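Local structure of scyllo-inosose 3-dehydrogenase (Thermotoga maritima, 3IP1) at residues A[4-16]-A[80-94]. The protein catalyses the NAD(+)-dependent oxidation of scyllo-inosose to 3-dehydro-scyllo-inosose, probably as a step in myo-inositol degradation. Sequence-based numbering, arbitrary orientation.
Sequences RAVRLHAKWDPRP and EGYILYPGLTGFPVT
Leu8 sets its methyl CD2 over the centre of the Phe91 ring, 3.4 Å from the centroid in a CH-pi contact, while Val93 CG1 lies at that ring's edge. With CG anti to the backbone N (chi1 -170°), the Leu8 side chain leans to the ring, and chi2 turns CD2 onto its face. Over one face of the His9 imidazole sits Pro92 CB, 3.4 Å from His9 CE1; NE2 of the same ring bonds to Glu45. Arg15 lays its CG over the Tyr82 ring and its guanidinium, tilted 30° to the ring plane, above Tyr82 CD2. At the guanidinium edge, Arg15 NH2 reaches the anti side of Glu80 OE1 in a 2.7 Å salt bridge, and Asp78 takes a second bond from NH2. Val93 N lies over one face of the Arg7 guanidinium, offset toward its rim. At the end of the contact away from Arg15, strand 93-94 pairs antiparallel with strand 3-12 in the catalytic, GroES-like part of this zinc-dependent alcohol dehydrogenase; Leu8 N donates to Val93 O at 2.9 Å. Arg7, bent at chi3, gives NE to Thr94 OG1 at its guanidinium edge (3.1 Å) and NH1 to Asp158. A leucine in place of Arg7 would probably leave the Asp158 carboxylate without this cationic mate and Thr94 OG1 without its NE donor.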
ATOM      1  N   ARG A   4     -45.320  -6.423  16.409  1.00 43.43           N
ATOM      2  CA  ARG A   4     -45.594  -6.461  14.979  1.00 42.10           C
ATOM      3  C   ARG A   4     -44.332  -6.113  14.194  1.00 40.44           C
ATOM      4  O   ARG A   4     -43.441  -5.419  14.700  1.00 39.71           O
ATOM      5  CB  ARG A   4     -46.746  -5.508  14.621  1.00 42.46           C
ATOM      6  CG  ARG A   4     -48.124  -5.934  15.192  1.00 45.03           C
ATOM      7  CD  ARG A   4     -49.281  -5.044  14.724  1.00 49.45           C
ATOM      8  NE  ARG A   4     -48.901  -3.637  14.548  1.00 55.40           N
ATOM      9  CZ  ARG A   4     -48.620  -2.776  15.536  1.00 57.98           C
ATOM     10  NH1 ARG A   4     -48.658  -3.159  16.808  1.00 58.80           N
ATOM     11  NH2 ARG A   4     -48.283  -1.522  15.247  1.00 58.52           N
ATOM     12  N   ALA A   5     -44.269  -6.611  12.960  1.00 38.08           N
ATOM     13  CA  ALA A   5     -43.122  -6.439  12.069  1.00 36.17           C
ATOM     14  C   ALA A   5     -43.576  -6.580  10.623  1.00 34.77           C
ATOM     15  O   ALA A   5     -44.569  -7.254  10.346  1.00 34.33           O
ATOM     16  CB  ALA A   5     -42.028  -7.467  12.380  1.00 35.14           C
ATOM     17  N   VAL A   6     -42.815  -5.969   9.714  1.00 33.27           N
ATOM     18  CA  VAL A   6     -43.049  -6.038   8.271  1.00 31.80           C
ATOM     19  C   VAL A   6     -42.340  -7.283   7.708  1.00 31.67           C
ATOM     20  O   VAL A   6     -41.091  -7.341   7.668  1.00 31.66           O
ATOM     21  CB  VAL A   6     -42.545  -4.754   7.604  1.00 31.73           C
ATOM     22  CG1 VAL A   6     -42.669  -4.825   6.110  1.00 30.29           C
ATOM     23  CG2 VAL A   6     -43.290  -3.514   8.176  1.00 31.54           C
ATOM     24  N   ARG A   7     -43.132  -8.277   7.282  1.00 30.32           N
ATOM     25  CA  ARG A   7     -42.592  -9.551   6.805  1.00 29.40           C
ATOM     26  C   ARG A   7     -42.930  -9.836   5.339  1.00 28.89           C
ATOM     27  O   ARG A   7     -44.013  -9.477   4.854  1.00 27.97           O
ATOM     28  CB  ARG A   7     -43.039 -10.713   7.694  1.00 28.82           C
ATOM     29  CG  ARG A   7     -42.747 -10.504   9.185  1.00 30.18           C
ATOM     30  CD  ARG A   7     -42.710 -11.837   9.939  1.00 29.94           C
ATOM     31  NE  ARG A   7     -41.378 -12.431   9.931  1.00 31.79           N
ATOM     32  CZ  ARG A   7     -41.134 -13.735   9.892  1.00 32.51           C
ATOM     33  NH1 ARG A   7     -39.887 -14.171   9.899  1.00 33.64           N
ATOM     34  NH2 ARG A   7     -42.129 -14.604   9.832  1.00 32.59           N
ATOM     35  N   LEU A   8     -41.988 -10.465   4.642  1.00 28.18           N
ATOM     36  CA  LEU A   8     -42.191 -10.877   3.252  1.00 28.62           C
ATOM     37  C   LEU A   8     -42.413 -12.384   3.170  1.00 28.50           C
ATOM     38  O   LEU A   8     -41.600 -13.165   3.641  1.00 28.01           O
ATOM     39  CB  LEU A   8     -41.005 -10.465   2.357  1.00 28.84           C
ATOM     40  CG  LEU A   8     -41.130 -10.603   0.821  1.00 29.00           C
ATOM     41  CD1 LEU A   8     -40.290  -9.556   0.089  1.00 29.33           C
ATOM     42  CD2 LEU A   8     -40.786 -12.009   0.293  1.00 30.16           C
ATOM     43  N   HIS A   9     -43.520 -12.778   2.551  1.00 28.35           N
ATOM     44  CA  HIS A   9     -43.795 -14.178   2.268  1.00 28.66           C
ATOM     45  C   HIS A   9     -43.730 -14.387   0.766  1.00 28.24           C
ATOM     46  O   HIS A   9     -44.106 -13.507   0.002  1.00 27.78           O
ATOM     47  CB  HIS A   9     -45.189 -14.561   2.799  1.00 29.02           C
ATOM     48  CG  HIS A   9     -45.280 -14.528   4.293  1.00 31.06           C
ATOM     49  ND1 HIS A   9     -45.213 -15.668   5.068  1.00 33.33           N
ATOM     50  CD2 HIS A   9     -45.386 -13.488   5.157  1.00 31.94           C
ATOM     51  CE1 HIS A   9     -45.277 -15.334   6.345  1.00 32.68           C
ATOM     52  NE2 HIS A   9     -45.380 -14.017   6.426  1.00 33.30           N
ATOM     53  N   ALA A  10     -43.225 -15.537   0.341  1.00 27.52           N
ATOM     54  CA  ALA A  10     -43.210 -15.859  -1.072  1.00 27.69           C
ATOM     55  C   ALA A  10     -43.341 -17.360  -1.238  1.00 27.66           C
ATOM     56  O   ALA A  10     -43.162 -18.105  -0.277  1.00 27.25           O
ATOM     57  CB  ALA A  10     -41.925 -15.356  -1.732  1.00 27.15           C
ATOM     58  N   LYS A  11     -43.645 -17.787  -2.466  1.00 28.35           N
ATOM     59  CA  LYS A  11     -43.712 -19.208  -2.832  1.00 28.27           C
ATOM     60  C   LYS A  11     -42.351 -19.754  -3.308  1.00 28.62           C
ATOM     61  O   LYS A  11     -41.684 -19.134  -4.140  1.00 28.09           O
ATOM     62  CB  LYS A  11     -44.784 -19.391  -3.926  1.00 28.92           C
ATOM     63  CG  LYS A  11     -45.044 -20.836  -4.354  1.00 28.57           C
ATOM     64  CD  LYS A  11     -45.924 -20.888  -5.591  1.00 30.14           C
ATOM     65  CE  LYS A  11     -46.229 -22.349  -6.002  1.00 32.97           C
ATOM     66  NZ  LYS A  11     -47.174 -22.414  -7.160  1.00 34.41           N
ATOM     67  N   TRP A  12     -41.942 -20.909  -2.776  1.00 29.36           N
ATOM     68  CA  TRP A  12     -40.793 -21.622  -3.316  1.00 30.55           C
ATOM     69  C   TRP A  12     -41.219 -22.309  -4.623  1.00 31.19           C
ATOM     70  O   TRP A  12     -41.814 -23.393  -4.591  1.00 31.45           O
ATOM     71  CB  TRP A  12     -40.269 -22.664  -2.322  1.00 30.07           C
ATOM     72  CG  TRP A  12     -39.051 -23.402  -2.842  1.00 31.83           C
ATOM     73  CD1 TRP A  12     -39.036 -24.460  -3.714  1.00 33.29           C
ATOM     74  CD2 TRP A  12     -37.678 -23.151  -2.499  1.00 31.65           C
ATOM     75  NE1 TRP A  12     -37.738 -24.867  -3.950  1.00 31.30           N
ATOM     76  CE2 TRP A  12     -36.889 -24.084  -3.212  1.00 32.25           C
ATOM     77  CE3 TRP A  12     -37.041 -22.229  -1.653  1.00 32.08           C
ATOM     78  CZ2 TRP A  12     -35.485 -24.117  -3.111  1.00 31.68           C
ATOM     79  CZ3 TRP A  12     -35.655 -22.255  -1.558  1.00 32.62           C
ATOM     80  CH2 TRP A  12     -34.891 -23.205  -2.283  1.00 33.02           C
ATOM     81  N   ASP A  13     -40.901 -21.702  -5.766  1.00 31.33           N
ATOM     82  CA  ASP A  13     -41.415 -22.201  -7.047  1.00 31.59           C
ATOM     83  C   ASP A  13     -40.417 -21.939  -8.171  1.00 31.57           C
ATOM     84  O   ASP A  13     -40.660 -21.084  -9.015  1.00 31.72           O
ATOM     85  CB  ASP A  13     -42.764 -21.534  -7.359  1.00 31.40           C
ATOM     86  CG  ASP A  13     -43.540 -22.239  -8.469  1.00 32.46           C
ATOM     87  OD1 ASP A  13     -43.126 -23.330  -8.892  1.00 32.23           O
ATOM     88  OD2 ASP A  13     -44.570 -21.693  -8.921  1.00 32.05           O
ATOM     89  N   PRO A  14     -39.302 -22.696  -8.193  1.00 31.77           N
ATOM     90  CA  PRO A  14     -38.135 -22.315  -8.999  1.00 32.30           C
ATOM     91  C   PRO A  14     -38.308 -22.428 -10.504  1.00 32.73           C
ATOM     92  O   PRO A  14     -39.036 -23.289 -10.982  1.00 32.64           O
ATOM     93  CB  PRO A  14     -37.049 -23.289  -8.537  1.00 32.27           C
ATOM     94  CG  PRO A  14     -37.556 -23.858  -7.252  1.00 32.68           C
ATOM     95  CD  PRO A  14     -39.031 -23.900  -7.392  1.00 31.53           C
ATOM     96  N   ARG A  15     -37.648 -21.525 -11.225  1.00 32.98           N
ATOM     97  CA  ARG A  15     -37.509 -21.589 -12.664  1.00 33.31           C
ATOM     98  C   ARG A  15     -36.916 -22.934 -13.061  1.00 33.56           C
ATOM     99  O   ARG A  15     -36.184 -23.554 -12.275  1.00 33.39           O
ATOM    100  CB  ARG A  15     -36.648 -20.426 -13.174  1.00 33.39           C
ATOM    101  CG  ARG A  15     -37.335 -19.046 -13.049  1.00 33.92           C
ATOM    102  CD  ARG A  15     -36.713 -18.056 -14.007  1.00 34.60           C
ATOM    103  NE  ARG A  15     -37.430 -16.787 -14.137  1.00 35.46           N
ATOM    104  CZ  ARG A  15     -38.419 -16.542 -14.992  1.00 34.62           C
ATOM    105  NH1 ARG A  15     -38.879 -17.484 -15.791  1.00 36.45           N
ATOM    106  NH2 ARG A  15     -38.983 -15.350 -15.020  1.00 36.87           N
ATOM    107  N   PRO A  16     -37.261 -23.418 -14.270  1.00 34.13           N
ATOM    108  CA  PRO A  16     -36.836 -24.753 -14.745  1.00 34.25           C
ATOM    109  C   PRO A  16     -35.326 -24.957 -14.699  1.00 34.28           C
ATOM    110  O   PRO A  16     -34.867 -26.037 -14.335  1.00 34.64           O
ATOM    111  CB  PRO A  16     -37.321 -24.786 -16.197  1.00 33.87           C
ATOM    112  CG  PRO A  16     -38.418 -23.796 -16.253  1.00 34.83           C
ATOM    113  CD  PRO A  16     -38.062 -22.708 -15.283  1.00 33.80           C
ATOM    114  N   GLU A  80     -43.429 -13.170 -14.846  1.00 33.40           N
ATOM    115  CA  GLU A  80     -43.791 -14.518 -14.436  1.00 32.93           C
ATOM    116  C   GLU A  80     -43.924 -14.628 -12.930  1.00 31.94           C
ATOM    117  O   GLU A  80     -44.031 -15.736 -12.397  1.00 31.82           O
ATOM    118  CB  GLU A  80     -42.758 -15.543 -14.925  1.00 32.70           C
ATOM    119  CG  GLU A  80     -42.777 -15.805 -16.416  1.00 35.33           C
ATOM    120  CD  GLU A  80     -41.981 -14.766 -17.194  1.00 40.20           C
ATOM    121  OE1 GLU A  80     -40.879 -14.382 -16.728  1.00 40.80           O
ATOM    122  OE2 GLU A  80     -42.451 -14.331 -18.275  1.00 41.80           O
ATOM    123  N   GLY A  81     -43.879 -13.488 -12.239  1.00 31.09           N
ATOM    124  CA  GLY A  81     -44.048 -13.476 -10.785  1.00 30.02           C
ATOM    125  C   GLY A  81     -42.827 -13.753  -9.902  1.00 29.47           C
ATOM    126  O   GLY A  81     -42.949 -13.758  -8.670  1.00 29.27           O
ATOM    127  N   TYR A  82     -41.658 -13.970 -10.506  1.00 28.69           N
ATOM    128  CA  TYR A  82     -40.410 -14.134  -9.730  1.00 27.91           C
ATOM    129  C   TYR A  82     -39.904 -12.799  -9.218  1.00 27.07           C
ATOM    130  O   TYR A  82     -39.967 -11.800  -9.937  1.00 26.68           O
ATOM    131  CB  TYR A  82     -39.315 -14.842 -10.545  1.00 28.03           C
ATOM    132  CG  TYR A  82     -39.676 -16.282 -10.791  1.00 28.53           C
ATOM    133  CD1 TYR A  82     -39.323 -17.265  -9.885  1.00 28.31           C
ATOM    134  CD2 TYR A  82     -40.436 -16.651 -11.915  1.00 28.95           C
ATOM    135  CE1 TYR A  82     -39.682 -18.587 -10.088  1.00 29.39           C
ATOM    136  CE2 TYR A  82     -40.799 -17.977 -12.130  1.00 29.29           C
ATOM    137  CZ  TYR A  82     -40.427 -18.930 -11.208  1.00 29.15           C
ATOM    138  OH  TYR A  82     -40.782 -20.233 -11.394  1.00 30.31           O
ATOM    139  N   ILE A  83     -39.386 -12.798  -7.986  1.00 26.23           N
ATOM    140  CA  ILE A  83     -38.785 -11.590  -7.395  1.00 25.61           C
ATOM    141  C   ILE A  83     -37.613 -11.103  -8.262  1.00 26.33           C
ATOM    142  O   ILE A  83     -36.989 -11.909  -8.974  1.00 25.51           O
ATOM    143  CB  ILE A  83     -38.341 -11.807  -5.932  1.00 25.07           C
ATOM    144  CG1 ILE A  83     -37.067 -12.647  -5.865  1.00 23.44           C
ATOM    145  CG2 ILE A  83     -39.467 -12.442  -5.123  1.00 23.30           C
ATOM    146  CD1 ILE A  83     -36.561 -12.923  -4.471  1.00 22.66           C
ATOM    147  N   LEU A  84     -37.346  -9.798  -8.225  1.00 26.57           N
ATOM    148  CA  LEU A  84     -36.262  -9.204  -9.002  1.00 27.40           C
ATOM    149  C   LEU A  84     -34.901  -9.378  -8.294  1.00 28.27           C
ATOM    150  O   LEU A  84     -33.880  -9.557  -8.940  1.00 28.02           O
ATOM    151  CB  LEU A  84     -36.555  -7.718  -9.312  1.00 27.67           C
ATOM    152  CG  LEU A  84     -37.755  -7.394 -10.231  1.00 27.66           C
ATOM    153  CD1 LEU A  84     -37.651  -5.967 -10.804  1.00 28.79           C
ATOM    154  CD2 LEU A  84     -37.891  -8.403 -11.377  1.00 28.69           C
ATOM    155  N   TYR A  85     -34.907  -9.372  -6.962  1.00 28.63           N
ATOM    156  CA  TYR A  85     -33.676  -9.543  -6.198  1.00 28.84           C
ATOM    157  C   TYR A  85     -32.992 -10.891  -6.447  1.00 29.18           C
ATOM    158  O   TYR A  85     -33.554 -11.956  -6.170  1.00 28.84           O
ATOM    159  CB  TYR A  85     -33.908  -9.311  -4.703  1.00 28.81           C
ATOM    160  CG  TYR A  85     -32.625  -9.306  -3.910  1.00 27.18           C
ATOM    161  CD1 TYR A  85     -31.731  -8.224  -3.991  1.00 28.20           C
ATOM    162  CD2 TYR A  85     -32.290 -10.385  -3.116  1.00 27.32           C
ATOM    163  CE1 TYR A  85     -30.529  -8.226  -3.268  1.00 27.75           C
ATOM    164  CE2 TYR A  85     -31.096 -10.411  -2.396  1.00 28.02           C
ATOM    165  CZ  TYR A  85     -30.227  -9.335  -2.470  1.00 28.13           C
ATOM    166  OH  TYR A  85     -29.063  -9.378  -1.743  1.00 28.90           O
ATOM    167  N   PRO A  86     -31.752 -10.842  -6.945  1.00 29.42           N
ATOM    168  CA  PRO A  86     -31.099 -12.063  -7.418  1.00 29.58           C
ATOM    169  C   PRO A  86     -30.288 -12.834  -6.370  1.00 29.24           C
ATOM    170  O   PRO A  86     -29.818 -13.935  -6.667  1.00 28.77           O
ATOM    171  CB  PRO A  86     -30.185 -11.553  -8.545  1.00 29.71           C
ATOM    172  CG  PRO A  86     -29.878 -10.086  -8.168  1.00 30.37           C
ATOM    173  CD  PRO A  86     -30.952  -9.625  -7.203  1.00 29.95           C
ATOM    174  N   GLY A  87     -30.153 -12.280  -5.160  1.00 29.10           N
ATOM    175  CA  GLY A  87     -29.241 -12.826  -4.148  1.00 28.29           C
ATOM    176  C   GLY A  87     -29.831 -13.696  -3.044  1.00 28.66           C
ATOM    177  O   GLY A  87     -30.934 -14.244  -3.165  1.00 28.53           O
ATOM    178  N   LEU A  88     -29.061 -13.836  -1.965  1.00 28.28           N
ATOM    179  CA  LEU A  88     -29.425 -14.633  -0.794  1.00 27.17           C
ATOM    180  C   LEU A  88     -30.744 -14.182  -0.154  1.00 26.92           C
ATOM    181  O   LEU A  88     -30.918 -13.016   0.187  1.00 25.65           O
ATOM    182  CB  LEU A  88     -28.298 -14.563   0.240  1.00 27.34           C
ATOM    183  CG  LEU A  88     -28.465 -15.301   1.564  1.00 26.89           C
ATOM    184  CD1 LEU A  88     -28.451 -16.830   1.328  1.00 27.80           C
ATOM    185  CD2 LEU A  88     -27.368 -14.879   2.515  1.00 25.96           C
ATOM    186  N   THR A  89     -31.658 -15.137   0.006  1.00 26.70           N
ATOM    187  CA  THR A  89     -33.012 -14.877   0.483  1.00 26.85           C
ATOM    188  C   THR A  89     -33.575 -16.115   1.201  1.00 26.42           C
ATOM    189  O   THR A  89     -33.558 -17.220   0.655  1.00 26.38           O
ATOM    190  CB  THR A  89     -33.941 -14.480  -0.685  1.00 26.95           C
ATOM    191  OG1 THR A  89     -33.564 -15.223  -1.853  1.00 27.17           O
ATOM    192  CG2 THR A  89     -33.823 -12.987  -0.997  1.00 26.50           C
ATOM    193  N   GLY A  90     -34.061 -15.916   2.424  1.00 26.22           N
ATOM    194  CA  GLY A  90     -34.644 -16.989   3.238  1.00 26.72           C
ATOM    195  C   GLY A  90     -36.007 -16.535   3.745  1.00 27.62           C
ATOM    196  O   GLY A  90     -36.080 -15.835   4.741  1.00 28.07           O
ATOM    197  N   PHE A  91     -37.078 -16.909   3.037  1.00 27.50           N
ATOM    198  CA  PHE A  91     -38.449 -16.457   3.343  1.00 26.91           C
ATOM    199  C   PHE A  91     -39.282 -17.514   4.086  1.00 26.60           C
ATOM    200  O   PHE A  91     -39.127 -18.714   3.830  1.00 26.73           O
ATOM    201  CB  PHE A  91     -39.173 -16.035   2.052  1.00 27.04           C
ATOM    202  CG  PHE A  91     -38.499 -14.892   1.301  1.00 29.20           C
ATOM    203  CD1 PHE A  91     -37.933 -13.814   1.983  1.00 27.64           C
ATOM    204  CD2 PHE A  91     -38.461 -14.891  -0.097  1.00 29.03           C
ATOM    205  CE1 PHE A  91     -37.322 -12.784   1.302  1.00 29.87           C
ATOM    206  CE2 PHE A  91     -37.861 -13.855  -0.798  1.00 29.59           C
ATOM    207  CZ  PHE A  91     -37.298 -12.786  -0.097  1.00 30.58           C
ATOM    208  N   PRO A  92     -40.206 -17.083   4.969  1.00 26.43           N
ATOM    209  CA  PRO A  92     -40.557 -15.682   5.277  1.00 26.39           C
ATOM    210  C   PRO A  92     -39.493 -15.014   6.149  1.00 26.30           C
ATOM    211  O   PRO A  92     -38.735 -15.703   6.828  1.00 25.91           O
ATOM    212  CB  PRO A  92     -41.880 -15.805   6.042  1.00 26.34           C
ATOM    213  CG  PRO A  92     -41.849 -17.192   6.637  1.00 26.70           C
ATOM    214  CD  PRO A  92     -41.115 -18.043   5.632  1.00 26.42           C
ATOM    215  N   VAL A  93     -39.428 -13.690   6.107  1.00 26.37           N
ATOM    216  CA  VAL A  93     -38.421 -12.948   6.881  1.00 25.83           C
ATOM    217  C   VAL A  93     -38.954 -11.555   7.167  1.00 26.10           C
ATOM    218  O   VAL A  93     -39.721 -11.002   6.367  1.00 26.06           O
ATOM    219  CB  VAL A  93     -37.065 -12.865   6.095  1.00 25.95           C
ATOM    220  CG1 VAL A  93     -37.112 -11.787   4.981  1.00 25.31           C
ATOM    221  CG2 VAL A  93     -35.890 -12.634   7.038  1.00 25.24           C
ATOM    222  N   THR A  94     -38.564 -10.996   8.306  1.00 26.40           N
ATOM    223  CA  THR A  94     -38.777  -9.570   8.562  1.00 26.94           C
ATOM    224  C   THR A  94     -37.750  -8.784   7.788  1.00 27.04           C
ATOM    225  O   THR A  94     -36.535  -9.020   7.918  1.00 26.84           O
ATOM    226  CB  THR A  94     -38.687  -9.235  10.073  1.00 27.53           C
ATOM    227  OG1 THR A  94     -39.716  -9.953  10.767  1.00 27.01           O
ATOM    228  CG2 THR A  94     -38.858  -7.724  10.339  1.00 26.62           C
TER